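Local coordinates for protein D-glycerate 3-kinase (Cryptococcus neoformans var. grubii serotype A, PDB 6CKG) that probably phosphorylates D-glycerate at its 3-hydroxyl with ATP, as expected of a glycerate kinase with a P-loop kinase-like fold, at residues G17-M20 with V21-A25; S30-A33 with R34-S38; Q252-D255 with L256-W260; Q265-H268 with N269-A272. All coordinates share one frame; numbering follows the deposited sequence.

Contact 1 of 4, residues G17-M20 with V21-A25; sequences GGAM and VQQTA
Thr24 lays its side chain over the carbonyl of Met20, one turn earlier in the first turns of helix 19-38, a helix that packs against the central mixed sheet of the kinase. Its OG1 stands beside its own backbone N, anti to the carbonyl carbon (chi1 -57°), which brings the hydroxyl back, with Thr24 OG1 2.7 Å from Met20 O. The backbone N of Thr24 donates to the same oxygen, and the two donors arrive from opposite faces of the carbonyl plane, so that the helical bond and the hydroxyl bond share one acceptor. Thr24 is buried, and this bond satisfies its hydroxyl within its own helix; the side chain also touches Leu63 and Leu67 of helix 63-75 and Phe316 of strand 313-318.

Met20 lies alongside Thr24, its CG 4.0 Å from Thr24 OG1, and the side chain packs on Phe316 and Val318 of strand 313-318 and on Ile324 of strand 324-329. Gly18 holds the N-cap position; its carbonyl oxygen accepts from Gln22 N at 2.9 Å in a nearly straight bond. On the exposed side Gln22 reaches back with an extended chain past Gly18 O. Beyond it, the amide makes a weak hydrogen bond to the poorly ordered first modelled residue, with Gln22 NE2 3.1 Å from Gly17 O.

Contact 2 of 4, residues S30-A33 with R34-S38; sequences SQLA and RHRSS
Arg34 and Gln31 run side by side on the same flank of the helix and meet at their polar ends. The guanidinium of Arg34 comes side-on and spends two nitrogens on a single oxygen: Arg34 NH2 lies 2.9 Å from Gln31 OE1, and Arg34 NE lies 3.1 Å from the same Gln31 OE1. Relative to the guanidinium plane, the oxygen sits close to in-plane. Relative to the amide plane, NH2 is tilted only slightly, whereas NE stands above it, consistent with amide and guanidinium planes 40° apart. Both chains must bend to meet: Gln31 folds at chi2, and Arg34, with CG anti to the backbone N, turns at chi3 (45°), which carries the guanidinium back towards the preceding turn. Two donors on one oxygen restrain the amide, and both side chains also touch Lys312 and Leu48.

This is side-chain pairing three and four residues apart near the C-terminal end of helix 19-38, beside strand 48-53 of the central sheet. On another flank the buried Leu32 runs beside Arg36. Its CD1 lies over one face of the guanidinium, near the centre, with Leu32 CD1 3.9 Å from Arg36 CZ. Farther out, Arg36 NH2 forms a salt bridge with Asp175, just before strand 176-180. His35 turns to the strand side instead, its NE2 hydrogen-bonded to Pro46 O, while His35 N donates to Gln31 O at 2.9 Å.

Contact 3 of 4, residues Q252-D255 with L256-W260; sequences QPLD and LSYVW
Tyr258 folds back over the turn that precedes it, touching Asp255 and Pro253 near its root and Leu254 at its tip. Tyr258 CB already lies beside two of them, 3.5 Å from Asp255 O and a little farther from Pro253 CB. CG, placed beside the backbone N and anti to the carbonyl carbon (chi1 -61°), sits under the carbonyl of Asp255, whose oxygen stands 3.3 Å above the ring plane and toward the rim. CD1 stays under Asp255 O as well, whereas Tyr258 CD2 packs at 3.6 Å against Pro253 CB. Farther along, Tyr258 CE1 comes within 3.8 Å of Asp255 CB, which lies over the ring face, 26° off the normal, in a CH-pi contact. CE2 and CZ pass beside Leu254, and Tyr258 OH ends 3.5 Å from Leu254 CB, the two side chains pointing the same way.

Two backbone N-H groups donate to Asp255. Tyr258 N bonds to Asp255 O, closing a type I beta turn, although the donor stands well above the carbonyl plane. Ser257 N meets Asp255 OD1 on its anti side at 2.7 Å; Ser257 OG adds a weak bond to the same oxygen. Nearby, Pro253 also rests on Pro55, and Leu256 reaches Met292 of helix 281-298. The turn bond to Asp255 O and the capping bond to its carboxylate make a capped turn joining parallel strand 247-253 to helix 258-273, the strand-to-helix passage of an alpha/beta fold.

Contact 4 of 4, residues Q265-H268 with N269-A272; sequences QQEH and NMKA
Gln265 O accepts from Asn269 N at 2.7 Å, the shortest of four successive backbone bonds here. The side chain of Asn269 leans over the same carbonyl, Asn269 CG standing beside its own backbone N (chi1 -72°) and 3.2 Å from Gln265 O; its amide nitrogen is badly angled for a hydrogen bond to that oxygen. Gln265 sends its own amide away from this turn, with OE1 hydrogen-bonded to Arg322.

Two residues on from Gln265, Glu267 has neighbours at both i+3 and i+4. Met270 lies alongside it and bends at chi3 (64°), which puts its methyl against the carboxylate, with Met270 CE 3.5 Å from Glu267 OE2. The acid's polar partners lie elsewhere: OE1 makes a salt bridge to Arg263 in the preceding turn, and OE2 accepts from Met279 N beyond the helix. This is regular alpha-helical packing in the C-terminal half of helix 258-273, and Glu267 ties that half to the segment leading into helix 281-298.

Lys271 is modelled in two conformers, so the placing of its chain is tentative. In the one described here it crosses Glu267 at about a right angle, Lys271 CD 3.9 Å from Glu267 CG, and Lys271 NZ remains 6.4 Å from Glu267 OE2, too far for a salt bridge. The end of the chain instead runs alongside His268, NZ lying over one face of the imidazole and toward its rim. Lys271 NZ comes to 3.9 Å of His268 NE2, the ring nitrogen that is hydrogen-bonded to Asp281 at the start of the next helix.

In the fold
The four contacts show how near neighbours in sequence take different chemistry from their place in the fold. Contacts 1 and 2 share helix 19-38, their centres about 19 Å apart, and each is partly buried against the central sheet. At the start of the helix the inward side is mainly apolar around a buried hydroxyl; near its end, charged and amide groups appear beside inner strand 48-53 and neighbouring loops. Contacts 3 and 4 are surface contacts sharing helix 258-273: the first combines a carboxylate cap with aromatic packing where strand becomes helix, the second sets carboxylate, methyl and imidazole side by side, their polar ends tied outside the contact. Contacts 2 and 4 lie on opposite sides of the chain's centre.

Contact 1 of 4, residues G17-M20 with V21-A25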
loop_
_atom_site.group_PDB
_atom_site.type_symbol
_atom_site.label_atom_id
_atom_site.label_comp_id
_atom_site.label_asym_id
_atom_site.label_seq_id
_atom_site.Cartn_x
_atom_site.Cartn_y
_atom_site.Cartn_z
ATOM N N GLY A 17 10.786 -17.209 -4.533
ATOM C CA GLY A 17 11.270 -18.459 -3.967
ATOM C C GLY A 17 12.340 -18.274 -2.899
ATOM O O GLY A 17 12.832 -19.251 -2.326
ATOM N N GLY A 18 12.691 -17.017 -2.627
ATOM C CA GLY A 18 13.756 -16.691 -1.703
ATOM C C GLY A 18 13.296 -16.661 -0.257
ATOM O O GLY A 18 12.181 -17.055 0.088
ATOM N N ALA A 19 14.190 -16.166 0.605
ATOM C CA ALA A 19 13.935 -16.192 2.042
ATOM C C ALA A 19 12.689 -15.386 2.405
ATOM O O ALA A 19 11.866 -15.835 3.211
ATOM C CB ALA A 19 15.152 -15.671 2.805
ATOM N N MET A 20 12.533 -14.185 1.830
ATOM C CA MET A 20 11.373 -13.369 2.179
ATOM C C MET A 20 10.072 -14.045 1.756
ATOM O O MET A 20 9.102 -14.068 2.522
ATOM C CB MET A 20 11.472 -11.974 1.562
ATOM C CG MET A 20 10.340 -11.052 2.032
ATOM S SD MET A 20 10.349 -9.334 1.437
ATOM C CE MET A 20 11.862 -8.716 2.184
ATOM N N VAL A 21 10.033 -14.608 0.543
ATOM C CA VAL A 21 8.828 -15.292 0.079
ATOM C C VAL A 21 8.515 -16.479 0.986
ATOM O O VAL A 21 7.387 -16.630 1.468
ATOM C CB VAL A 21 8.981 -15.723 -1.391
ATOM C CG1 VAL A 21 7.976 -16.830 -1.746
ATOM C CG2 VAL A 21 8.807 -14.537 -2.307
ATOM N N GLN A 22 9.519 -17.321 1.257
ATOM C CA GLN A 22 9.307 -18.493 2.110
ATOM C C GLN A 22 8.876 -18.095 3.514
ATOM O O GLN A 22 7.986 -18.721 4.105
ATOM C CB GLN A 22 10.582 -19.335 2.197
ATOM C CG GLN A 22 11.055 -19.900 0.881
ATOM C CD GLN A 22 12.202 -20.873 1.061
ATOM O OE1 GLN A 22 12.603 -21.176 2.188
ATOM N NE2 GLN A 22 12.737 -21.373 -0.051
ATOM N N GLN A 23 9.522 -17.080 4.082
ATOM C CA GLN A 23 9.167 -16.664 5.428
ATOM C C GLN A 23 7.773 -16.056 5.460
ATOM O O GLN A 23 7.012 -16.294 6.405
ATOM C CB GLN A 23 10.207 -15.678 5.965
ATOM C CG GLN A 23 11.522 -16.347 6.334
ATOM C CD GLN A 23 12.525 -15.360 6.880
ATOM O OE1 GLN A 23 12.239 -14.638 7.832
ATOM N NE2 GLN A 23 13.699 -15.305 6.262
ATOM N N THR A 24 7.415 -15.275 4.438
ATOM C CA THR A 24 6.070 -14.709 4.389
ATOM C C THR A 24 5.020 -15.800 4.223
ATOM O O THR A 24 3.940 -15.730 4.826
ATOM C CB THR A 24 5.957 -13.686 3.262
ATOM O OG1 THR A 24 6.940 -12.658 3.446
ATOM C CG2 THR A 24 4.582 -13.056 3.275
ATOM N N ALA A 25 5.337 -16.834 3.436
ATOM C CA ALA A 25 4.431 -17.968 3.286
ATOM C C ALA A 25 4.194 -18.664 4.618
ATOM O O ALA A 25 3.054 -19.004 4.956
ATOM C CB ALA A 25 4.994 -18.958 2.264
#

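Contact 2 of 4, residues S30-A33 with R34-S38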
loop_
_atom_site.group_PDB
_atom_site.type_symbol
_atom_site.label_atom_id
_atom_site.label_comp_id
_atom_site.label_asym_id
_atom_site.label_seq_id
_atom_site.Cartn_x
_atom_site.Cartn_y
_atom_site.Cartn_z
ATOM N N SER A 30 0.430 -19.824 8.937
ATOM C CA SER A 30 0.134 -19.858 10.366
ATOM C C SER A 30 -1.030 -18.933 10.708
ATOM O O SER A 30 -1.908 -19.290 11.503
ATOM C CB SER A 30 1.396 -19.486 11.158
ATOM O OG SER A 30 1.084 -18.828 12.370
ATOM N N GLN A 31 -1.058 -17.743 10.104
ATOM C CA GLN A 31 -2.166 -16.815 10.332
ATOM C C GLN A 31 -3.476 -17.378 9.785
ATOM O O GLN A 31 -4.541 -17.190 10.386
ATOM C CB GLN A 31 -1.856 -15.468 9.683
ATOM C CG GLN A 31 -0.769 -14.649 10.408
ATOM C CD GLN A 31 -1.200 -14.210 11.782
ATOM O OE1 GLN A 31 -2.373 -13.902 12.001
ATOM N NE2 GLN A 31 -0.253 -14.189 12.733
ATOM N N LEU A 32 -3.419 -18.060 8.639
ATOM C CA LEU A 32 -4.621 -18.696 8.102
ATOM C C LEU A 32 -5.154 -19.762 9.058
ATOM O O LEU A 32 -6.369 -19.857 9.277
ATOM C CB LEU A 32 -4.334 -19.308 6.729
ATOM C CG LEU A 32 -5.500 -20.056 6.034
ATOM C CD1 LEU A 32 -6.708 -19.136 5.825
ATOM C CD2 LEU A 32 -5.072 -20.640 4.694
ATOM N N ALA A 33 -4.261 -20.564 9.641
ATOM C CA ALA A 33 -4.704 -21.599 10.577
ATOM C C ALA A 33 -5.336 -20.991 11.826
ATOM O O ALA A 33 -6.353 -21.497 12.313
ATOM C CB ALA A 33 -3.539 -22.517 10.955
ATOM N N ARG A 34 -4.755 -19.912 12.362
ATOM C CA ARG A 34 -5.359 -19.230 13.504
ATOM C C ARG A 34 -6.729 -18.667 13.142
ATOM O O ARG A 34 -7.700 -18.823 13.890
ATOM C CB ARG A 34 -4.434 -18.106 13.991
ATOM C CG ARG A 34 -4.972 -17.316 15.183
ATOM C CD ARG A 34 -4.351 -15.919 15.269
ATOM N NE ARG A 34 -4.326 -15.262 13.962
ATOM C CZ ARG A 34 -5.403 -14.787 13.340
ATOM N NH1 ARG A 34 -6.599 -14.882 13.912
ATOM N NH2 ARG A 34 -5.286 -14.215 12.143
ATOM N N HIS A 35 -6.806 -17.977 12.003
ATOM C CA HIS A 35 -8.061 -17.446 11.474
ATOM C C HIS A 35 -9.139 -18.524 11.397
ATOM O O HIS A 35 -10.272 -18.317 11.844
ATOM C CB HIS A 35 -7.761 -16.841 10.097
ATOM C CG HIS A 35 -8.928 -16.205 9.402
ATOM N ND1 HIS A 35 -9.551 -15.064 9.865
ATOM C CD2 HIS A 35 -9.522 -16.503 8.223
ATOM C CE1 HIS A 35 -10.506 -14.713 9.022
ATOM N NE2 HIS A 35 -10.511 -15.572 8.017
ATOM N N ARG A 36 -8.792 -19.694 10.848
ATOM C CA ARG A 36 -9.763 -20.777 10.697
ATOM C C ARG A 36 -10.159 -21.371 12.049
ATOM O O ARG A 36 -11.308 -21.793 12.234
ATOM C CB ARG A 36 -9.193 -21.866 9.782
ATOM C CG ARG A 36 -8.991 -21.454 8.323
ATOM C CD ARG A 36 -10.196 -21.830 7.464
ATOM N NE ARG A 36 -10.137 -21.251 6.117
ATOM C CZ ARG A 36 -9.501 -21.821 5.098
ATOM N NH1 ARG A 36 -8.863 -22.972 5.279
ATOM N NH2 ARG A 36 -9.498 -21.245 3.902
ATOM N N SER A 37 -9.219 -21.437 13.001
ATOM C CA SER A 37 -9.545 -21.924 14.343
ATOM C C SER A 37 -10.429 -20.936 15.086
ATOM O O SER A 37 -11.321 -21.334 15.844
ATOM C CB SER A 37 -8.269 -22.170 15.151
ATOM O OG SER A 37 -7.545 -23.266 14.635
ATOM N N SER A 38 -10.193 -19.644 14.877
ATOM C CA SER A 38 -10.873 -18.588 15.610
ATOM C C SER A 38 -12.278 -18.317 15.102
ATOM O O SER A 38 -13.083 -17.737 15.839
ATOM C CB SER A 38 -10.065 -17.291 15.531
ATOM O OG SER A 38 -8.808 -17.420 16.179
#

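Contact 3 of 4, residues Q252-D255 with L256-W260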
loop_
_atom_site.group_PDB
_atom_site.type_symbol
_atom_site.label_atom_id
_atom_site.label_comp_id
_atom_site.label_asym_id
_atom_site.label_seq_id
_atom_site.Cartn_x
_atom_site.Cartn_y
_atom_site.Cartn_z
ATOM N N GLN A 252 10.467 -2.898 5.742
ATOM C CA GLN A 252 10.937 -1.620 6.264
ATOM C C GLN A 252 12.410 -1.454 5.923
ATOM O O GLN A 252 13.235 -2.265 6.380
ATOM C CB GLN A 252 10.734 -1.556 7.778
ATOM C CG GLN A 252 11.192 -0.260 8.409
ATOM C CD GLN A 252 11.018 -0.287 9.910
ATOM O OE1 GLN A 252 9.958 0.066 10.436
ATOM N NE2 GLN A 252 12.048 -0.730 10.606
ATOM N N PRO A 253 12.804 -0.452 5.137
ATOM C CA PRO A 253 14.235 -0.214 4.936
ATOM C C PRO A 253 14.884 0.205 6.245
ATOM O O PRO A 253 14.237 0.783 7.124
ATOM C CB PRO A 253 14.269 0.923 3.912
ATOM C CG PRO A 253 12.997 1.663 4.155
ATOM C CD PRO A 253 11.979 0.619 4.547
ATOM N N LEU A 254 16.173 -0.122 6.375
ATOM C CA LEU A 254 16.967 0.388 7.488
ATOM C C LEU A 254 16.885 1.900 7.565
ATOM O O LEU A 254 16.805 2.477 8.657
ATOM C CB LEU A 254 18.429 -0.039 7.337
ATOM C CG LEU A 254 18.841 -1.340 8.004
ATOM C CD1 LEU A 254 20.272 -1.696 7.638
ATOM C CD2 LEU A 254 18.680 -1.205 9.503
ATOM N N ASP A 255 16.900 2.557 6.408
ATOM C CA ASP A 255 16.897 4.009 6.319
ATOM C C ASP A 255 15.948 4.405 5.207
ATOM O O ASP A 255 15.950 3.794 4.136
ATOM C CB ASP A 255 18.301 4.558 6.036
ATOM C CG ASP A 255 18.390 6.075 6.190
ATOM O OD1 ASP A 255 17.584 6.818 5.591
ATOM O OD2 ASP A 255 19.282 6.527 6.928
ATOM N N LEU A 256 15.136 5.422 5.473
ATOM C CA LEU A 256 14.194 5.909 4.478
ATOM C C LEU A 256 14.894 6.446 3.234
ATOM O O LEU A 256 14.254 6.574 2.184
ATOM C CB LEU A 256 13.308 6.985 5.113
ATOM C CG LEU A 256 11.780 6.951 4.989
ATOM C CD1 LEU A 256 11.196 5.533 4.926
ATOM C CD2 LEU A 256 11.173 7.730 6.158
ATOM N N SER A 257 16.192 6.753 3.318
ATOM C CA SER A 257 16.911 7.238 2.144
ATOM C C SER A 257 16.968 6.201 1.034
ATOM O O SER A 257 17.115 6.571 -0.138
ATOM C CB SER A 257 18.330 7.655 2.524
ATOM O OG SER A 257 19.104 6.524 2.879
ATOM N N TYR A 258 16.850 4.911 1.374
ATOM C CA TYR A 258 16.886 3.865 0.355
ATOM C C TYR A 258 15.795 4.063 -0.690
ATOM O O TYR A 258 15.974 3.680 -1.850
ATOM C CB TYR A 258 16.732 2.476 0.996
ATOM C CG TYR A 258 17.799 2.067 2.005
ATOM C CD1 TYR A 258 18.904 2.877 2.270
ATOM C CD2 TYR A 258 17.695 0.859 2.688
ATOM C CE1 TYR A 258 19.861 2.498 3.189
ATOM C CE2 TYR A 258 18.652 0.471 3.608
ATOM C CZ TYR A 258 19.730 1.293 3.854
ATOM O OH TYR A 258 20.677 0.898 4.770
ATOM N N VAL A 259 14.669 4.668 -0.310
ATOM C CA VAL A 259 13.528 4.742 -1.221
ATOM C C VAL A 259 13.889 5.519 -2.481
ATOM O O VAL A 259 13.526 5.118 -3.596
ATOM C CB VAL A 259 12.310 5.352 -0.504
ATOM C CG1 VAL A 259 11.140 5.478 -1.459
ATOM C CG2 VAL A 259 11.930 4.506 0.705
ATOM N N TRP A 260 14.610 6.637 -2.327
ATOM C CA TRP A 260 15.119 7.375 -3.482
ATOM C C TRP A 260 16.028 6.499 -4.334
ATOM O O TRP A 260 15.893 6.445 -5.562
ATOM C CB TRP A 260 15.903 8.611 -3.030
ATOM C CG TRP A 260 15.110 9.838 -2.700
ATOM C CD1 TRP A 260 14.497 10.690 -3.582
ATOM C CD2 TRP A 260 14.893 10.390 -1.394
ATOM N NE1 TRP A 260 13.889 11.721 -2.900
ATOM C CE2 TRP A 260 14.118 11.560 -1.557
ATOM C CE3 TRP A 260 15.266 9.999 -0.101
ATOM C CZ2 TRP A 260 13.712 12.344 -0.475
ATOM C CZ3 TRP A 260 14.862 10.779 0.969
ATOM C CH2 TRP A 260 14.093 11.937 0.776
#

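Contact 4 of 4, residues Q265-H268 with N269-A272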
loop_
_atom_site.group_PDB
_atom_site.type_symbol
_atom_site.label_atom_id
_atom_site.label_comp_id
_atom_site.label_asym_id
_atom_site.label_seq_id
_atom_site.Cartn_x
_atom_site.Cartn_y
_atom_site.Cartn_z
ATOM N N GLN A 265 16.982 3.182 -9.234
ATOM C CA GLN A 265 17.335 1.895 -9.836
ATOM C C GLN A 265 16.192 1.354 -10.677
ATOM O O GLN A 265 16.398 0.887 -11.805
ATOM C CB GLN A 265 17.688 0.866 -8.761
ATOM C CG GLN A 265 18.880 1.180 -7.878
ATOM C CD GLN A 265 19.177 0.023 -6.940
ATOM O OE1 GLN A 265 18.754 -1.106 -7.193
ATOM N NE2 GLN A 265 19.898 0.294 -5.853
ATOM N N GLN A 266 14.976 1.387 -10.119
ATOM C CA GLN A 266 13.809 0.880 -10.832
ATOM C C GLN A 266 13.622 1.600 -12.163
ATOM O O GLN A 266 13.393 0.963 -13.197
ATOM C CB GLN A 266 12.552 1.025 -9.970
ATOM C CG GLN A 266 11.261 0.689 -10.734
ATOM C CD GLN A 266 9.990 0.899 -9.920
ATOM O OE1 GLN A 266 9.997 0.807 -8.688
ATOM N NE2 GLN A 266 8.886 1.178 -10.613
ATOM N N GLU A 267 13.716 2.932 -12.158
ATOM C CA GLU A 267 13.499 3.667 -13.400
ATOM C C GLU A 267 14.609 3.378 -14.406
ATOM O O GLU A 267 14.345 3.244 -15.608
ATOM C CB GLU A 267 13.383 5.166 -13.118
ATOM C CG GLU A 267 12.785 5.993 -14.275
ATOM C CD GLU A 267 11.261 5.841 -14.414
ATOM O OE1 GLU A 267 10.646 5.103 -13.614
ATOM O OE2 GLU A 267 10.674 6.465 -15.327
ATOM N N HIS A 268 15.856 3.258 -13.938
ATOM C CA HIS A 268 16.936 2.906 -14.854
ATOM C C HIS A 268 16.772 1.484 -15.390
ATOM O O HIS A 268 16.986 1.241 -16.584
ATOM C CB HIS A 268 18.291 3.095 -14.171
ATOM C CG HIS A 268 18.825 4.497 -14.279
ATOM N ND1 HIS A 268 19.874 4.835 -15.110
ATOM C CD2 HIS A 268 18.437 5.650 -13.679
ATOM C CE1 HIS A 268 20.115 6.131 -15.012
ATOM N NE2 HIS A 268 19.257 6.649 -14.150
ATOM N N ASN A 269 16.386 0.536 -14.527
ATOM C CA ASN A 269 16.131 -0.829 -14.993
ATOM C C ASN A 269 15.012 -0.865 -16.030
ATOM O O ASN A 269 15.131 -1.539 -17.061
ATOM C CB ASN A 269 15.776 -1.746 -13.819
ATOM C CG ASN A 269 16.970 -2.070 -12.935
ATOM O OD1 ASN A 269 18.122 -1.866 -13.320
ATOM N ND2 ASN A 269 16.697 -2.589 -11.746
ATOM N N MET A 270 13.909 -0.152 -15.774
ATOM C CA MET A 270 12.806 -0.145 -16.731
ATOM C C MET A 270 13.237 0.476 -18.053
ATOM O O MET A 270 12.959 -0.067 -19.127
ATOM C CB MET A 270 11.603 0.601 -16.156
ATOM C CG MET A 270 10.425 0.670 -17.124
ATOM S SD MET A 270 9.222 1.949 -16.716
ATOM C CE MET A 270 10.213 3.431 -16.917
ATOM N N LYS A 271 13.927 1.621 -17.991
ATOM C CA LYS A 271 14.412 2.281 -19.202
ATOM C C LYS A 271 15.342 1.372 -19.999
ATOM O O LYS A 271 15.341 1.388 -21.236
ATOM C CB LYS A 271 15.133 3.582 -18.829
ATOM C CG LYS A 271 14.219 4.759 -18.509
ATOM C CD LYS A 271 14.861 5.759 -17.523
ATOM C CE LYS A 271 16.203 6.300 -18.007
ATOM N NZ LYS A 271 16.774 7.315 -17.053
ATOM N N ALA A 272 16.160 0.583 -19.307
ATOM C CA ALA A 272 17.134 -0.233 -20.021
ATOM C C ALA A 272 16.476 -1.380 -20.781
ATOM O O ALA A 272 17.102 -1.948 -21.683
ATOM C CB ALA A 272 18.182 -0.765 -19.042
#